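Local coordinates for protein glycerol dehydrogenase (Schizosaccharomyces pombe, PDB 1TA9) that catalyses the NAD-dependent oxidation of glycerol to dihydroxyacetone at a zinc site, as a member of the iron-containing alcohol dehydrogenase family, at residues S228-A233 with A363-P368; K273-A278 with A359-K364. All blocks are in the same frame, centred on the assembly; numbering follows the deposited sequence.

Contact 1: S228-A233 with A363-P368; sequences SGIGDA and AKCHLP. With K (potassium ion), chain J; ZN (zinc ion), chain I.
Leu367 reaches over the backbone of Gly231 and brings its branched end down on a helix surface that carries no side chain at that point, so a leucine methyl packs directly against main chain. CD1 makes the nearest approach, 3.7 Å from Gly231 CA, while CD2 lies 4.1 Å from the same atom. The branch is directed there by a first torsion that sets CG opposite the carbonyl carbon, chi1 -77°. Beside this pair, the branch methyl CG2 of Ile230 meets the sulfur SG of Cys365 at 4.2 Å, a looser apolar touch that completes a small, wholly buried interface. Both partners on the second segment lie just past the end of helix 352-364: His366 takes a positive phi and closes a Schellman motif, and the turn presents Cys365 and Leu367 to the same neighbour. The far side of 228-233 carries the metal site, with a probably catalytic zinc ion. The CB of Asp232 is directed away from 363-368, and its OD2 binds the zinc ion at 2.2 Å and its backbone O the potassium ion at 2.8 Å; His315 and His333 also ligate the zinc. In the all-helical part of the chain, helix 223-245 is met by the turn that follows helix 352-364, while Ile230 also touches helices 258-284 and 289-307, and Leu367 touches Ile227 and Leu234 of helix 223-245.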
loop_
_atom_site.group_PDB
_atom_site.type_symbol
_atom_site.label_atom_id
_atom_site.label_comp_id
_atom_site.label_asym_id
_atom_site.label_seq_id
_atom_site.Cartn_x
_atom_site.Cartn_y
_atom_site.Cartn_z
ATOM N N SER B 228 -3.568 17.062 32.470
ATOM C CA SER B 228 -4.853 16.580 32.952
ATOM C C SER B 228 -5.894 16.822 31.855
ATOM O O SER B 228 -6.759 15.985 31.608
ATOM C CB SER B 228 -5.254 17.325 34.222
ATOM O OG SER B 228 -6.558 16.952 34.614
ATOM N N GLY B 229 -5.797 17.974 31.198
ATOM C CA GLY B 229 -6.718 18.292 30.123
ATOM C C GLY B 229 -6.534 17.363 28.936
ATOM O O GLY B 229 -7.481 17.081 28.209
ATOM N N ILE B 230 -5.307 16.904 28.719
ATOM C CA ILE B 230 -5.030 15.985 27.615
ATOM C C ILE B 230 -5.689 14.652 27.962
ATOM O O ILE B 230 -6.272 13.983 27.104
ATOM C CB ILE B 230 -3.501 15.795 27.423
ATOM C CG1 ILE B 230 -2.901 17.076 26.834
ATOM C CG2 ILE B 230 -3.216 14.581 26.535
ATOM C CD1 ILE B 230 -1.381 17.092 26.784
ATOM N N GLY B 231 -5.600 14.278 29.234
ATOM C CA GLY B 231 -6.202 13.036 29.680
ATOM C C GLY B 231 -7.702 13.060 29.471
ATOM O O GLY B 231 -8.307 12.067 29.059
ATOM N N ASP B 232 -8.312 14.206 29.751
ATOM C CA ASP B 232 -9.748 14.345 29.580
ATOM C C ASP B 232 -10.061 14.342 28.081
ATOM O O ASP B 232 -11.001 13.688 27.636
ATOM C CB ASP B 232 -10.231 15.655 30.213
ATOM C CG ASP B 232 -11.717 15.637 30.525
ATOM O OD1 ASP B 232 -12.297 16.715 30.777
ATOM O OD2 ASP B 232 -12.300 14.535 30.529
ATOM N N ALA B 233 -9.257 15.060 27.303
ATOM C CA ALA B 233 -9.475 15.139 25.861
ATOM C C ALA B 233 -9.329 13.773 25.174
ATOM O O ALA B 233 -10.029 13.479 24.199
ATOM C CB ALA B 233 -8.510 16.153 25.243
ATOM N N ALA B 363 1.411 7.361 28.663
ATOM C CA ALA B 363 2.659 7.325 29.413
ATOM C C ALA B 363 3.605 8.431 28.945
ATOM O O ALA B 363 4.251 9.080 29.761
ATOM C CB ALA B 363 3.326 5.964 29.256
ATOM N N LYS B 364 3.690 8.645 27.634
ATOM C CA LYS B 364 4.572 9.686 27.103
ATOM C C LYS B 364 4.130 11.074 27.554
ATOM O O LYS B 364 4.951 11.983 27.683
ATOM C CB LYS B 364 4.611 9.627 25.572
ATOM C CG LYS B 364 5.124 8.300 25.030
ATOM C CD LYS B 364 5.126 8.269 23.505
ATOM C CE LYS B 364 5.603 6.913 22.999
ATOM N NZ LYS B 364 5.650 6.856 21.507
ATOM N N CYS B 365 2.830 11.232 27.791
ATOM C CA CYS B 365 2.265 12.502 28.231
ATOM C C CYS B 365 2.344 12.661 29.746
ATOM O O CYS B 365 1.919 13.679 30.289
ATOM C CB CYS B 365 0.800 12.615 27.790
ATOM S SG CYS B 365 0.568 12.783 26.007
ATOM N N HIS B 366 2.873 11.642 30.416
ATOM C CA HIS B 366 3.023 11.641 31.870
ATOM C C HIS B 366 1.706 11.462 32.622
ATOM O O HIS B 366 1.499 12.046 33.688
ATOM C CB HIS B 366 3.711 12.925 32.347
ATOM C CG HIS B 366 4.425 12.773 33.658
ATOM N ND1 HIS B 366 5.623 12.100 33.779
ATOM C CD2 HIS B 366 4.108 13.199 34.905
ATOM C CE1 HIS B 366 6.014 12.122 35.043
ATOM N NE2 HIS B 366 5.113 12.783 35.746
ATOM N N LEU B 367 0.811 10.660 32.053
ATOM C CA LEU B 367 -0.466 10.360 32.682
ATOM C C LEU B 367 -0.308 9.003 33.364
ATOM O O LEU B 367 0.388 8.125 32.853
ATOM C CB LEU B 367 -1.578 10.283 31.629
ATOM C CG LEU B 367 -2.082 11.629 31.094
ATOM C CD1 LEU B 367 -2.847 11.429 29.789
ATOM C CD2 LEU B 367 -2.980 12.280 32.146
ATOM N N PRO B 368 -0.948 8.813 34.527
ATOM C CA PRO B 368 -0.842 7.537 35.237
ATOM C C PRO B 368 -1.600 6.422 34.519
ATOM O O PRO B 368 -2.747 6.612 34.116
ATOM C CB PRO B 368 -1.443 7.857 36.604
ATOM C CG PRO B 368 -2.492 8.870 36.271
ATOM C CD PRO B 368 -1.776 9.771 35.284
HETATM K K K J . -13.776 14.175 27.616
HETATM ZN ZN ZN I . -14.134 15.056 31.675
HETATM O O HOH W 1 -15.417 12.357 26.807
#

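Contact 2: K273-A278 with A359-K364; sequences KYALSA and ASFMAK
Phe361 and Ala275 form the closest point of a helix-helix packing in the helical part of this dehydrogenase, where helix 352-364 lies against helix 258-284. The phenylalanine does the reaching. With CG anti to the backbone N, chi1 -175°, its ring extends across the gap until the far carbon CZ stands 3.5 Å from Ala275 CB. The methyl meets that end of the ring obliquely, so one aromatic side chain spans most of the gap between the helices and ends on a methyl group. One turn further along helix 352-364, Lys364 takes a different part: its CB is directed at the other helix, but the extended chain then leads away, and the nearest approach to Leu276 is made by its backbone. Phe361 also touches Leu234 of helix 223-245. The other flank of 273-278 faces a second subunit, where Tyr274 OH is hydrogen-bonded to the backbone O of Asp349 of that subunit and Leu276 packs on its Leu352. Leu276 therefore stands between an intersubunit contact and a sparse intrachain one, its CD1 lying 4.4 Å from Lys364 O.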
loop_
_atom_site.group_PDB
_atom_site.type_symbol
_atom_site.label_atom_id
_atom_site.label_comp_id
_atom_site.label_asym_id
_atom_site.label_seq_id
_atom_site.Cartn_x
_atom_site.Cartn_y
_atom_site.Cartn_z
ATOM N N LYS B 273 -0.876 14.645 17.031
ATOM C CA LYS B 273 0.155 15.455 16.397
ATOM C C LYS B 273 0.874 16.414 17.338
ATOM O O LYS B 273 2.095 16.559 17.266
ATOM C CB LYS B 273 -0.443 16.295 15.264
ATOM C CG LYS B 273 -0.942 15.522 14.054
ATOM C CD LYS B 273 -1.571 16.494 13.056
ATOM C CE LYS B 273 -2.082 15.791 11.809
ATOM N NZ LYS B 273 -2.705 16.775 10.874
ATOM N N TYR B 274 0.124 17.041 18.237
ATOM C CA TYR B 274 0.694 18.066 19.102
ATOM C C TYR B 274 0.724 17.920 20.622
ATOM O O TYR B 274 1.266 18.789 21.299
ATOM C CB TYR B 274 0.003 19.390 18.764
ATOM C CG TYR B 274 0.060 19.737 17.294
ATOM C CD1 TYR B 274 1.243 20.183 16.714
ATOM C CD2 TYR B 274 -1.063 19.588 16.475
ATOM C CE1 TYR B 274 1.318 20.474 15.356
ATOM C CE2 TYR B 274 -1.001 19.878 15.107
ATOM C CZ TYR B 274 0.195 20.322 14.558
ATOM O OH TYR B 274 0.282 20.629 13.218
ATOM N N ALA B 275 0.163 16.854 21.176
ATOM C CA ALA B 275 0.160 16.727 22.634
ATOM C C ALA B 275 1.532 16.861 23.304
ATOM O O ALA B 275 1.698 17.651 24.242
ATOM C CB ALA B 275 -0.495 15.408 23.051
ATOM N N LEU B 276 2.515 16.098 22.836
ATOM C CA LEU B 276 3.842 16.164 23.440
ATOM C C LEU B 276 4.555 17.488 23.194
ATOM O O LEU B 276 5.278 17.970 24.062
ATOM C CB LEU B 276 4.724 15.008 22.956
ATOM C CG LEU B 276 6.171 15.026 23.470
ATOM C CD1 LEU B 276 6.202 15.237 24.986
ATOM C CD2 LEU B 276 6.860 13.724 23.095
ATOM N N SER B 277 4.360 18.082 22.020
ATOM C CA SER B 277 5.015 19.356 21.740
ATOM C C SER B 277 4.373 20.464 22.587
ATOM O O SER B 277 5.046 21.404 22.999
ATOM C CB SER B 277 4.976 19.696 20.235
ATOM O OG SER B 277 3.713 19.445 19.648
ATOM N N ALA B 278 3.078 20.339 22.868
ATOM C CA ALA B 278 2.385 21.322 23.707
ATOM C C ALA B 278 2.899 21.168 25.140
ATOM O O ALA B 278 3.113 22.150 25.852
ATOM C CB ALA B 278 0.881 21.080 23.673
ATOM N N ALA B 359 -2.085 3.314 25.809
ATOM C CA ALA B 359 -1.382 3.384 27.085
ATOM C C ALA B 359 0.006 4.009 26.916
ATOM O O ALA B 359 0.445 4.794 27.760
ATOM C CB ALA B 359 -1.259 1.990 27.689
ATOM N N SER B 360 0.698 3.662 25.832
ATOM C CA SER B 360 2.030 4.216 25.594
ATOM C C SER B 360 1.950 5.724 25.374
ATOM O O SER B 360 2.814 6.474 25.839
ATOM C CB SER B 360 2.695 3.545 24.385
ATOM O OG SER B 360 1.888 3.651 23.230
ATOM N N PHE B 361 0.915 6.163 24.661
ATOM C CA PHE B 361 0.717 7.585 24.403
ATOM C C PHE B 361 0.487 8.311 25.724
ATOM O O PHE B 361 1.064 9.374 25.968
ATOM C CB PHE B 361 -0.499 7.811 23.495
ATOM C CG PHE B 361 -0.691 9.255 23.097
ATOM C CD1 PHE B 361 0.092 9.823 22.096
ATOM C CD2 PHE B 361 -1.630 10.054 23.746
ATOM C CE1 PHE B 361 -0.058 11.173 21.746
ATOM C CE2 PHE B 361 -1.785 11.401 23.404
ATOM C CZ PHE B 361 -0.998 11.959 22.402
ATOM N N MET B 362 -0.372 7.746 26.568
ATOM C CA MET B 362 -0.657 8.347 27.865
ATOM C C MET B 362 0.616 8.426 28.701
ATOM O O MET B 362 0.875 9.434 29.364
ATOM C CB MET B 362 -1.724 7.544 28.613
ATOM C CG MET B 362 -3.119 7.652 28.009
ATOM S SD MET B 362 -4.319 6.647 28.912
ATOM C CE MET B 362 -5.865 7.070 28.035
ATOM N N ALA B 363 1.411 7.361 28.663
ATOM C CA ALA B 363 2.659 7.325 29.413
ATOM C C ALA B 363 3.605 8.431 28.945
ATOM O O ALA B 363 4.251 9.080 29.761
ATOM C CB ALA B 363 3.326 5.964 29.256
ATOM N N LYS B 364 3.690 8.645 27.634
ATOM C CA LYS B 364 4.572 9.686 27.103
ATOM C C LYS B 364 4.130 11.074 27.554
ATOM O O LYS B 364 4.951 11.983 27.683
ATOM C CB LYS B 364 4.611 9.627 25.572
ATOM C CG LYS B 364 5.124 8.300 25.030
ATOM C CD LYS B 364 5.126 8.269 23.505
ATOM C CE LYS B 364 5.603 6.913 22.999
ATOM N NZ LYS B 364 5.650 6.856 21.507
#

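How the contacts relate
Contacts 1 and 2 are two uses of one helix end, for both draw on helix 352-364 and share Ala363 and Lys364; their centres are about 7 Å apart. The last turn is tied to the residues after it by a probable hydrogen bond from Leu367 N to Met362 O, 3.0 Å long. Van der Waals contacts join them further: Cys365 SG packs on Ala275 CB at 4.1 Å, and the methyl Ile230 CD1 rests against the carbonyl Ala275 O at 4.0 Å. Contact 1 includes the metal ligand Asp232, whereas Phe361 of contact 2 is about 12 Å from Asp232 between nearest side-chain atoms, so contact 2 stands back from the metals and, unlike contact 1, is touched by a second subunit.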